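Long-range contacts in alkane monooxygenase (Geobacillus thermodenitrificans, PDB 3B9O), which belongs to the luciferase-like monooxygenases, a family built on the TIM-barrel fold, and binds flavin mononucleotide: residues T107-H111 / A142-I148; E156-L160 / G203-E207. All blocks are in the same frame, centred on the assembly; numbering follows the deposited sequence.

Contact 1: residues T107-H111 / A142-I148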
ATOM      1  N   THR A 107      -5.591  11.286   3.141  1.00 14.42           N
ATOM      2  CA  THR A 107      -5.507  12.752   3.084  1.00 17.21           C
ATOM      3  C   THR A 107      -6.819  13.496   3.495  1.00 19.95           C
ATOM      4  O   THR A 107      -6.854  14.731   3.592  1.00 19.35           O
ATOM      5  CB  THR A 107      -5.103  13.209   1.654  1.00 15.50           C
ATOM      6  OG1 THR A 107      -5.959  12.613   0.670  1.00 17.49           O
ATOM      7  CG2 THR A 107      -3.649  12.802   1.333  1.00  8.47           C
ATOM      8  N   THR A 108      -7.869  12.748   3.758  1.00 19.38           N
ATOM      9  CA  THR A 108      -9.207  13.338   3.770  1.00 26.91           C
ATOM     10  C   THR A 108      -9.598  13.899   5.144  1.00 42.39           C
ATOM     11  O   THR A 108     -10.345  14.884   5.198  1.00 21.84           O
ATOM     12  CB  THR A 108     -10.240  12.349   3.204  1.00 19.54           C
ATOM     13  OG1 THR A 108      -9.823  11.948   1.897  1.00 22.10           O
ATOM     14  CG2 THR A 108     -11.636  12.972   3.104  1.00 24.74           C
ATOM     15  N   TYR A 109      -9.066  13.301   6.230  1.00 27.62           N
ATOM     16  CA  TYR A 109      -9.581  13.572   7.594  1.00 28.01           C
ATOM     17  C   TYR A 109      -8.627  14.340   8.513  1.00 28.75           C
ATOM     18  O   TYR A 109      -9.008  15.362   9.081  1.00 27.30           O
ATOM     19  CB  TYR A 109     -10.115  12.265   8.261  1.00 20.84           C
ATOM     20  CG  TYR A 109     -11.098  11.542   7.368  1.00 22.87           C
ATOM     21  CD1 TYR A 109     -12.349  12.114   7.071  1.00 39.60           C
ATOM     22  CD2 TYR A 109     -10.760  10.329   6.761  1.00 32.44           C
ATOM     23  CE1 TYR A 109     -13.247  11.487   6.209  1.00 31.74           C
ATOM     24  CE2 TYR A 109     -11.657   9.680   5.893  1.00 26.85           C
ATOM     25  CZ  TYR A 109     -12.888  10.280   5.622  1.00 38.26           C
ATOM     26  OH  TYR A 109     -13.771   9.657   4.776  1.00 45.05           O
ATOM     27  N   GLU A 110      -7.382  13.891   8.628  1.00 31.09           N
ATOM     28  CA  GLU A 110      -6.493  14.425   9.667  1.00 23.10           C
ATOM     29  C   GLU A 110      -5.448  15.408   9.095  1.00 29.02           C
ATOM     30  O   GLU A 110      -4.952  15.212   7.971  1.00 26.20           O
ATOM     31  CB  GLU A 110      -5.835  13.269  10.444  1.00 19.11           C
ATOM     32  CG  GLU A 110      -6.823  12.198  11.023  1.00 26.29           C
ATOM     33  CD  GLU A 110      -6.085  10.959  11.542  1.00 46.61           C
ATOM     34  OE1 GLU A 110      -6.403   9.795  11.123  1.00 33.18           O
ATOM     35  OE2 GLU A 110      -5.149  11.166  12.353  1.00 37.10           O
ATOM     36  N   HIS A 111      -5.095  16.428   9.873  1.00 18.10           N
ATOM     37  CA  HIS A 111      -4.307  17.560   9.375  1.00 22.10           C
ATOM     38  C   HIS A 111      -2.904  17.141   8.966  1.00 19.58           C
ATOM     39  O   HIS A 111      -2.259  16.342   9.669  1.00 19.43           O
ATOM     40  CB  HIS A 111      -4.264  18.696  10.424  1.00 21.59           C
ATOM     41  CG  HIS A 111      -3.684  19.978   9.898  1.00 20.45           C
ATOM     42  ND1 HIS A 111      -4.471  21.017   9.439  1.00 25.80           N
ATOM     43  CD2 HIS A 111      -2.402  20.364   9.706  1.00 14.44           C
ATOM     44  CE1 HIS A 111      -3.696  22.002   9.013  1.00 20.39           C
ATOM     45  NE2 HIS A 111      -2.434  21.628   9.156  1.00 24.58           N
ATOM     46  N   ALA A 142     -16.632   7.255   7.856  1.00 23.00           N
ATOM     47  CA  ALA A 142     -15.473   8.068   8.239  1.00 27.32           C
ATOM     48  C   ALA A 142     -15.813   9.592   8.208  1.00 32.28           C
ATOM     49  O   ALA A 142     -15.519  10.334   9.151  1.00 24.82           O
ATOM     50  CB  ALA A 142     -14.264   7.732   7.368  1.00 20.33           C
ATOM     51  N   ASP A 143     -16.479  10.054   7.153  1.00 23.05           N
ATOM     52  CA  ASP A 143     -16.815  11.477   7.085  1.00 21.73           C
ATOM     53  C   ASP A 143     -17.758  11.927   8.204  1.00 29.10           C
ATOM     54  O   ASP A 143     -17.632  13.069   8.696  1.00 36.03           O
ATOM     55  CB  ASP A 143     -17.372  11.847   5.714  1.00 29.89           C
ATOM     56  CG  ASP A 143     -16.402  11.538   4.621  1.00 21.86           C
ATOM     57  OD1 ASP A 143     -15.805  12.469   4.067  1.00 59.20           O
ATOM     58  OD2 ASP A 143     -16.172  10.348   4.358  1.00 76.92           O
ATOM     59  N   LYS A 144     -18.679  11.043   8.592  1.00 20.32           N
ATOM     60  CA  LYS A 144     -19.591  11.296   9.711  1.00 28.60           C
ATOM     61  C   LYS A 144     -18.807  11.352  11.031  1.00 45.23           C
ATOM     62  O   LYS A 144     -19.016  12.248  11.843  1.00 26.22           O
ATOM     63  CB  LYS A 144     -20.646  10.194   9.818  1.00 28.12           C
ATOM     64  CG  LYS A 144     -21.715  10.119   8.702  1.00 44.33           C
ATOM     65  CD  LYS A 144     -22.607   8.853   8.903  1.00 52.65           C
ATOM     66  CE  LYS A 144     -23.830   9.139   9.823  1.00 79.62           C
ATOM     67  NZ  LYS A 144     -24.263   7.971  10.720  1.00 40.30           N
ATOM     68  N   ASN A 145     -17.919  10.380  11.233  1.00 25.74           N
ATOM     69  CA  ASN A 145     -17.161  10.249  12.484  1.00 17.63           C
ATOM     70  C   ASN A 145     -15.992  11.214  12.711  1.00 40.99           C
ATOM     71  O   ASN A 145     -15.523  11.374  13.838  1.00 32.56           O
ATOM     72  CB  ASN A 145     -16.715   8.811  12.645  1.00 20.64           C
ATOM     73  CG  ASN A 145     -17.854   7.934  13.020  1.00 34.31           C
ATOM     74  OD1 ASN A 145     -18.670   8.320  13.857  1.00 39.54           O
ATOM     75  ND2 ASN A 145     -17.967   6.778  12.382  1.00 30.97           N
ATOM     76  N   PHE A 146     -15.504  11.824  11.638  1.00 29.20           N
ATOM     77  CA  PHE A 146     -14.573  12.931  11.771  1.00 30.19           C
ATOM     78  C   PHE A 146     -15.325  14.288  11.726  1.00 34.56           C
ATOM     79  O   PHE A 146     -14.709  15.357  11.723  1.00 42.49           O
ATOM     80  CB  PHE A 146     -13.448  12.831  10.736  1.00 29.60           C
ATOM     81  CG  PHE A 146     -12.424  11.787  11.054  1.00 22.70           C
ATOM     82  CD1 PHE A 146     -12.588  10.473  10.605  1.00 24.40           C
ATOM     83  CD2 PHE A 146     -11.299  12.102  11.833  1.00 18.71           C
ATOM     84  CE1 PHE A 146     -11.635   9.497  10.906  1.00 30.56           C
ATOM     85  CE2 PHE A 146     -10.347  11.125  12.135  1.00 29.01           C
ATOM     86  CZ  PHE A 146     -10.517   9.832  11.667  1.00 24.84           C
ATOM     87  N   GLY A 147     -16.657  14.205  11.727  1.00 55.62           N
ATOM     88  CA  GLY A 147     -17.574  15.345  11.750  1.00 48.48           C
ATOM     89  C   GLY A 147     -17.342  16.333  10.618  1.00 66.31           C
ATOM     90  O   GLY A 147     -17.466  17.550  10.825  1.00 62.30           O
ATOM     91  N   ILE A 148     -16.976  15.825   9.436  1.00 42.08           N
ATOM     92  CA  ILE A 148     -16.775  16.679   8.260  1.00 62.47           C
ATOM     93  C   ILE A 148     -18.097  17.396   7.965  1.00 28.02           C
ATOM     94  O   ILE A 148     -19.150  16.753   7.846  1.00 40.81           O
ATOM     95  CB  ILE A 148     -16.297  15.897   6.976  1.00 47.25           C
ATOM     96  CG1 ILE A 148     -15.117  14.946   7.257  1.00 46.57           C
ATOM     97  CG2 ILE A 148     -16.024  16.870   5.824  1.00 37.83           C
ATOM     98  CD1 ILE A 148     -13.778  15.591   7.691  1.00 56.26           C
TER
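Tyr109 and Phe146 bring the two backbones together, their CA atoms 6.5 Å apart, where the loop after barrel strand 100-106 runs past the end of helix 140-145. That helix stops in a Schellman motif: Gly147, with positive phi, is the C-prime residue, Gly147 N bonds to Lys144 O and Ile148 N returns to Asp143 O. The turn sets Phe146 and Ile148 facing the loop, and Tyr109 meets these two after the helix and Ala142 and Asp143 on it. Its CG lies anti to the carbonyl carbon (chi1 -52°), which sends the ring across to Ala142 and Asp143. The Tyr109 and Phe146 rings lie almost flat to one another but are offset, centroids 4.9 Å apart, with little face shared between them. Over one face of Phe146 lies Tyr109 CB, 3.7 Å from the ring centroid and 12° off the normal, a CH-pi contact. Farther along that ring, Glu110 CG touches Phe146 CE2. At the tyrosine's edge Ile148 CD1 comes to 3.8 Å from Tyr109 CD1. Ala142 CB approaches obliquely, 3.4 Å from Tyr109 CZ. Asp143 divides its carboxylate between two partners: OD1 forms a salt bridge with Arg157 of the next helix, while Tyr109 OH donates a short hydrogen bond of 2.5 Å to Asp143 OD2, approaching from above the carboxylate plane and 52° out of it.

Contact 2: residues E156-L160 / G203-E207. With FMN (flavin mononucleotide), chain C.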
ATOM      1  N   GLU A 156     -12.861  15.881  -6.027  1.00 20.49           N
ATOM      2  CA  GLU A 156     -12.451  16.942  -5.133  1.00 24.58           C
ATOM      3  C   GLU A 156     -11.558  16.414  -3.977  1.00 20.22           C
ATOM      4  O   GLU A 156     -10.658  17.103  -3.504  1.00 21.56           O
ATOM      5  CB  GLU A 156     -13.698  17.631  -4.581  1.00 23.96           C
ATOM      6  CG  GLU A 156     -13.408  18.781  -3.681  1.00 36.12           C
ATOM      7  CD  GLU A 156     -14.655  19.583  -3.334  1.00 65.28           C
ATOM      8  OE1 GLU A 156     -15.801  19.136  -3.663  1.00 46.40           O
ATOM      9  OE2 GLU A 156     -14.455  20.665  -2.722  1.00 56.64           O
ATOM     10  N   ARG A 157     -11.811  15.190  -3.536  1.00 19.19           N
ATOM     11  CA  ARG A 157     -10.914  14.554  -2.566  1.00 22.62           C
ATOM     12  C   ARG A 157      -9.461  14.477  -3.057  1.00 23.65           C
ATOM     13  O   ARG A 157      -8.545  14.622  -2.253  1.00 26.83           O
ATOM     14  CB  ARG A 157     -11.421  13.151  -2.212  1.00 19.95           C
ATOM     15  CG  ARG A 157     -12.640  13.205  -1.298  1.00 23.77           C
ATOM     16  CD  ARG A 157     -13.322  11.872  -1.143  1.00 25.90           C
ATOM     17  NE  ARG A 157     -14.491  12.093  -0.322  1.00 32.44           N
ATOM     18  CZ  ARG A 157     -14.758  11.480   0.826  1.00 40.12           C
ATOM     19  NH1 ARG A 157     -13.964  10.525   1.301  1.00 41.02           N
ATOM     20  NH2 ARG A 157     -15.857  11.804   1.476  1.00 42.05           N
ATOM     21  N   TYR A 158      -9.263  14.257  -4.360  1.00 23.26           N
ATOM     22  CA  TYR A 158      -7.919  14.232  -4.957  1.00 21.59           C
ATOM     23  C   TYR A 158      -7.266  15.614  -5.067  1.00 32.34           C
ATOM     24  O   TYR A 158      -6.047  15.738  -4.936  1.00 22.37           O
ATOM     25  CB  TYR A 158      -7.920  13.526  -6.324  1.00 19.20           C
ATOM     26  CG  TYR A 158      -7.846  12.017  -6.216  1.00 27.74           C
ATOM     27  CD1 TYR A 158      -8.967  11.221  -6.419  1.00 17.64           C
ATOM     28  CD2 TYR A 158      -6.652  11.390  -5.878  1.00 24.56           C
ATOM     29  CE1 TYR A 158      -8.885   9.814  -6.302  1.00 31.37           C
ATOM     30  CE2 TYR A 158      -6.556   9.993  -5.749  1.00 21.74           C
ATOM     31  CZ  TYR A 158      -7.665   9.205  -5.960  1.00 28.38           C
ATOM     32  OH  TYR A 158      -7.548   7.819  -5.835  1.00 22.50           O
ATOM     33  N   ASP A 159      -8.065  16.653  -5.291  1.00 20.85           N
ATOM     34  CA  ASP A 159      -7.543  18.011  -5.228  1.00 17.23           C
ATOM     35  C   ASP A 159      -7.046  18.354  -3.812  1.00 20.50           C
ATOM     36  O   ASP A 159      -6.017  19.006  -3.648  1.00 20.50           O
ATOM     37  CB  ASP A 159      -8.620  19.011  -5.646  1.00 28.94           C
ATOM     38  CG  ASP A 159      -9.083  18.814  -7.101  1.00 34.54           C
ATOM     39  OD1 ASP A 159      -8.284  18.409  -7.959  1.00 27.05           O
ATOM     40  OD2 ASP A 159     -10.252  19.096  -7.361  1.00 30.22           O
ATOM     41  N   LEU A 160      -7.808  17.939  -2.804  1.00 16.66           N
ATOM     42  CA  LEU A 160      -7.409  18.086  -1.411  1.00 19.59           C
ATOM     43  C   LEU A 160      -6.088  17.327  -1.146  1.00 26.08           C
ATOM     44  O   LEU A 160      -5.146  17.867  -0.533  1.00 18.49           O
ATOM     45  CB  LEU A 160      -8.547  17.596  -0.494  1.00 20.45           C
ATOM     46  CG  LEU A 160      -8.196  17.361   0.980  1.00 20.74           C
ATOM     47  CD1 LEU A 160      -7.715  18.642   1.652  1.00 25.56           C
ATOM     48  CD2 LEU A 160      -9.391  16.810   1.711  1.00 19.74           C
ATOM     49  N   GLY A 203      -3.307  27.926   0.855  1.00 15.15           N
ATOM     50  CA  GLY A 203      -4.027  27.381  -0.282  1.00 12.73           C
ATOM     51  C   GLY A 203      -5.491  27.295   0.039  1.00 23.69           C
ATOM     52  O   GLY A 203      -5.927  27.805   1.074  1.00 22.06           O
ATOM     53  N   LYS A 204      -6.242  26.604  -0.811  1.00 17.75           N
ATOM     54  CA  LYS A 204      -7.670  26.456  -0.638  1.00 25.98           C
ATOM     55  C   LYS A 204      -8.078  25.700   0.634  1.00 32.75           C
ATOM     56  O   LYS A 204      -9.053  26.083   1.309  1.00 22.00           O
ATOM     57  CB  LYS A 204      -8.255  25.767  -1.861  1.00 22.00           C
ATOM     58  CG  LYS A 204      -9.689  25.291  -1.743  1.00 23.38           C
ATOM     59  CD  LYS A 204     -10.185  24.833  -3.100  1.00 18.88           C
ATOM     60  CE  LYS A 204     -11.691  24.726  -3.114  1.00 26.87           C
ATOM     61  NZ  LYS A 204     -12.060  24.079  -4.383  1.00 33.33           N
ATOM     62  N   TYR A 205      -7.357  24.615   0.936  1.00 19.47           N
ATOM     63  CA  TYR A 205      -7.713  23.769   2.077  1.00 21.26           C
ATOM     64  C   TYR A 205      -6.886  24.038   3.323  1.00 21.26           C
ATOM     65  O   TYR A 205      -7.387  23.866   4.420  1.00 26.95           O
ATOM     66  CB  TYR A 205      -7.652  22.281   1.719  1.00 21.41           C
ATOM     67  CG  TYR A 205      -8.578  21.911   0.582  1.00 22.15           C
ATOM     68  CD1 TYR A 205      -9.948  21.748   0.799  1.00 28.29           C
ATOM     69  CD2 TYR A 205      -8.089  21.733  -0.704  1.00 14.84           C
ATOM     70  CE1 TYR A 205     -10.794  21.423  -0.240  1.00 24.81           C
ATOM     71  CE2 TYR A 205      -8.934  21.424  -1.745  1.00 23.31           C
ATOM     72  CZ  TYR A 205     -10.271  21.258  -1.496  1.00 19.62           C
ATOM     73  OH  TYR A 205     -11.097  20.933  -2.526  1.00 39.37           O
ATOM     74  N   PHE A 206      -5.651  24.471   3.160  1.00 14.37           N
ATOM     75  CA  PHE A 206      -4.716  24.611   4.280  1.00 18.03           C
ATOM     76  C   PHE A 206      -4.018  25.946   4.359  1.00 11.80           C
ATOM     77  O   PHE A 206      -3.680  26.567   3.343  1.00 17.29           O
ATOM     78  CB  PHE A 206      -3.657  23.485   4.190  1.00 13.66           C
ATOM     79  CG  PHE A 206      -4.255  22.117   4.222  1.00 14.28           C
ATOM     80  CD1 PHE A 206      -4.170  21.280   3.119  1.00 18.76           C
ATOM     81  CD2 PHE A 206      -4.914  21.674   5.378  1.00 21.67           C
ATOM     82  CE1 PHE A 206      -4.731  20.006   3.154  1.00 20.23           C
ATOM     83  CE2 PHE A 206      -5.478  20.422   5.440  1.00 15.98           C
ATOM     84  CZ  PHE A 206      -5.399  19.577   4.320  1.00 24.77           C
ATOM     85  N   GLU A 207      -3.733  26.340   5.584  1.00 17.49           N
ATOM     86  CA  GLU A 207      -2.904  27.482   5.884  1.00 16.52           C
ATOM     87  C   GLU A 207      -1.900  27.022   6.950  1.00 16.58           C
ATOM     88  O   GLU A 207      -2.279  26.758   8.100  1.00 27.43           O
ATOM     89  CB  GLU A 207      -3.776  28.635   6.420  1.00 17.23           C
ATOM     90  CG  GLU A 207      -3.020  29.964   6.562  1.00 36.75           C
ATOM     91  CD  GLU A 207      -2.852  30.647   5.216  1.00 47.06           C
ATOM     92  OE1 GLU A 207      -3.758  30.541   4.350  1.00 59.16           O
ATOM     93  OE2 GLU A 207      -1.807  31.298   5.013  1.00 72.43           O
TER
HETATM   94  N1  FMN C 441      -8.494   2.505  -0.153  1.00 55.89           N
HETATM   95  C2  FMN C 441      -8.347   2.587   1.190  1.00 87.73           C
HETATM   96  O2  FMN C 441      -9.067   3.417   1.818  1.00 53.32           O
HETATM   97  N3  FMN C 441      -7.426   1.771   1.800  1.00 53.06           N
HETATM   98  C4  FMN C 441      -6.657   0.892   1.081  1.00 58.29           C
HETATM   99  O4  FMN C 441      -5.819   0.166   1.657  1.00 56.77           O
HETATM  100  C4A FMN C 441      -6.801   0.811  -0.313  1.00 44.69           C
HETATM  101  N5  FMN C 441      -6.063  -0.038  -1.091  1.00 53.21           N
HETATM  102  C5A FMN C 441      -6.265  -0.080  -2.446  1.00 66.26           C
HETATM  103  C6  FMN C 441      -5.533  -0.948  -3.279  1.00 52.67           C
HETATM  104  C7  FMN C 441      -5.746  -0.967  -4.671  1.00 41.13           C
HETATM  105  C7M FMN C 441      -4.970  -1.897  -5.579  1.00 65.89           C
HETATM  106  C8  FMN C 441      -6.684  -0.115  -5.237  1.00 62.37           C
HETATM  107  C8M FMN C 441      -6.926  -0.128  -6.729  1.00 56.28           C
HETATM  108  C9  FMN C 441      -7.423   0.751  -4.422  1.00 40.44           C
HETATM  109  C9A FMN C 441      -7.225   0.776  -3.030  1.00 71.07           C
HETATM  110  N10 FMN C 441      -7.945   1.618  -2.244  1.00 83.50           N
HETATM  111  C10 FMN C 441      -7.754   1.643  -0.909  1.00 70.05           C
HETATM  112  C1' FMN C 441      -8.957   2.533  -2.813  1.00 64.74           C
HETATM  113  C2' FMN C 441      -8.341   3.931  -3.003  1.00 60.62           C
HETATM  114  O2' FMN C 441      -6.995   3.967  -2.526  1.00 43.14           O
HETATM  115  C3' FMN C 441      -9.105   5.089  -2.340  1.00 60.97           C
HETATM  116  O3' FMN C 441      -9.476   4.814  -0.972  1.00 46.02           O
HETATM  117  C4' FMN C 441     -10.265   5.626  -3.208  1.00 72.58           C
HETATM  118  O4' FMN C 441     -11.496   5.683  -2.481  1.00 84.09           O
HETATM  119  C5' FMN C 441     -10.513   4.847  -4.504  1.00 65.18           C
HETATM  120  O5' FMN C 441      -9.712   5.500  -5.481  1.00 47.04           O
HETATM  121  P   FMN C 441     -10.108   5.582  -7.035  1.00 51.81           P
HETATM  122  O1P FMN C 441     -11.607   5.833  -7.038  1.00 71.81           O
HETATM  123  O2P FMN C 441      -9.256   6.715  -7.526  1.00 30.75           O
HETATM  124  O3P FMN C 441      -9.800   4.217  -7.623  1.00 63.87           O
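A beta-hairpin turn, carried by the short antiparallel strands 201-202 and 207-208, lays Tyr205 and Phe206 against Leu160 on helix 154-174. Gly203 N bonds to Phe206 O across the turn, and Glu163, one helical turn beyond 156-160, accepts the backbone N-H groups of both Tyr205 and Phe206. The Tyr205 ring is sandwiched, with Lys204 CG over one face and Leu160 CB over the other. Leu160 has CG anti to its own N (chi1 166°), and from there its CD1 branch reaches into the corner between the two aromatic rings. It sits 3.5 Å from Tyr205 CG, making a CH-pi contact over that face, and 3.6 Å from Phe206 CE1. The extended Glu156 chain crosses the end of the phenol at a slant, its carboxylate 52° from the ring plane: Glu156 CG is 3.4 Å from Tyr205 OH, and the Tyr205 OH to Glu156 OE2 bond is weak. Lys204 NZ stays 4.5 Å from Glu156 OE2, beyond a salt bridge, though some attraction is possible. From the same helix Tyr158 OH donates a 2.6 Å hydrogen bond to FMN O2P, so the helix bearing the hairpin also contributes to the phosphate end of the flavin mononucleotide site.

From the N terminus, the chain leaves barrel strand 100-106 into the loop 107-111, then passes through helix 112-125 and strand 130-135 before helix 140-145 closes contact 1 on that loop. Helix 154-174 follows directly, and after the excursion through strands 181-184 and 189-191 the hairpin at 203-207 folds back on it to close contact 2. The two closures are in series, neither nested nor crossed, with centres about 13 Å apart. Helix 154-174 joins them: Arg157 reaches back to contact 1, its NH1 packing against Thr108 CG2, and Leu160 CD2 packs on Thr107 O. Loop 107-111 also meets the hairpin directly, the His111 and Phe206 rings edge-to-face.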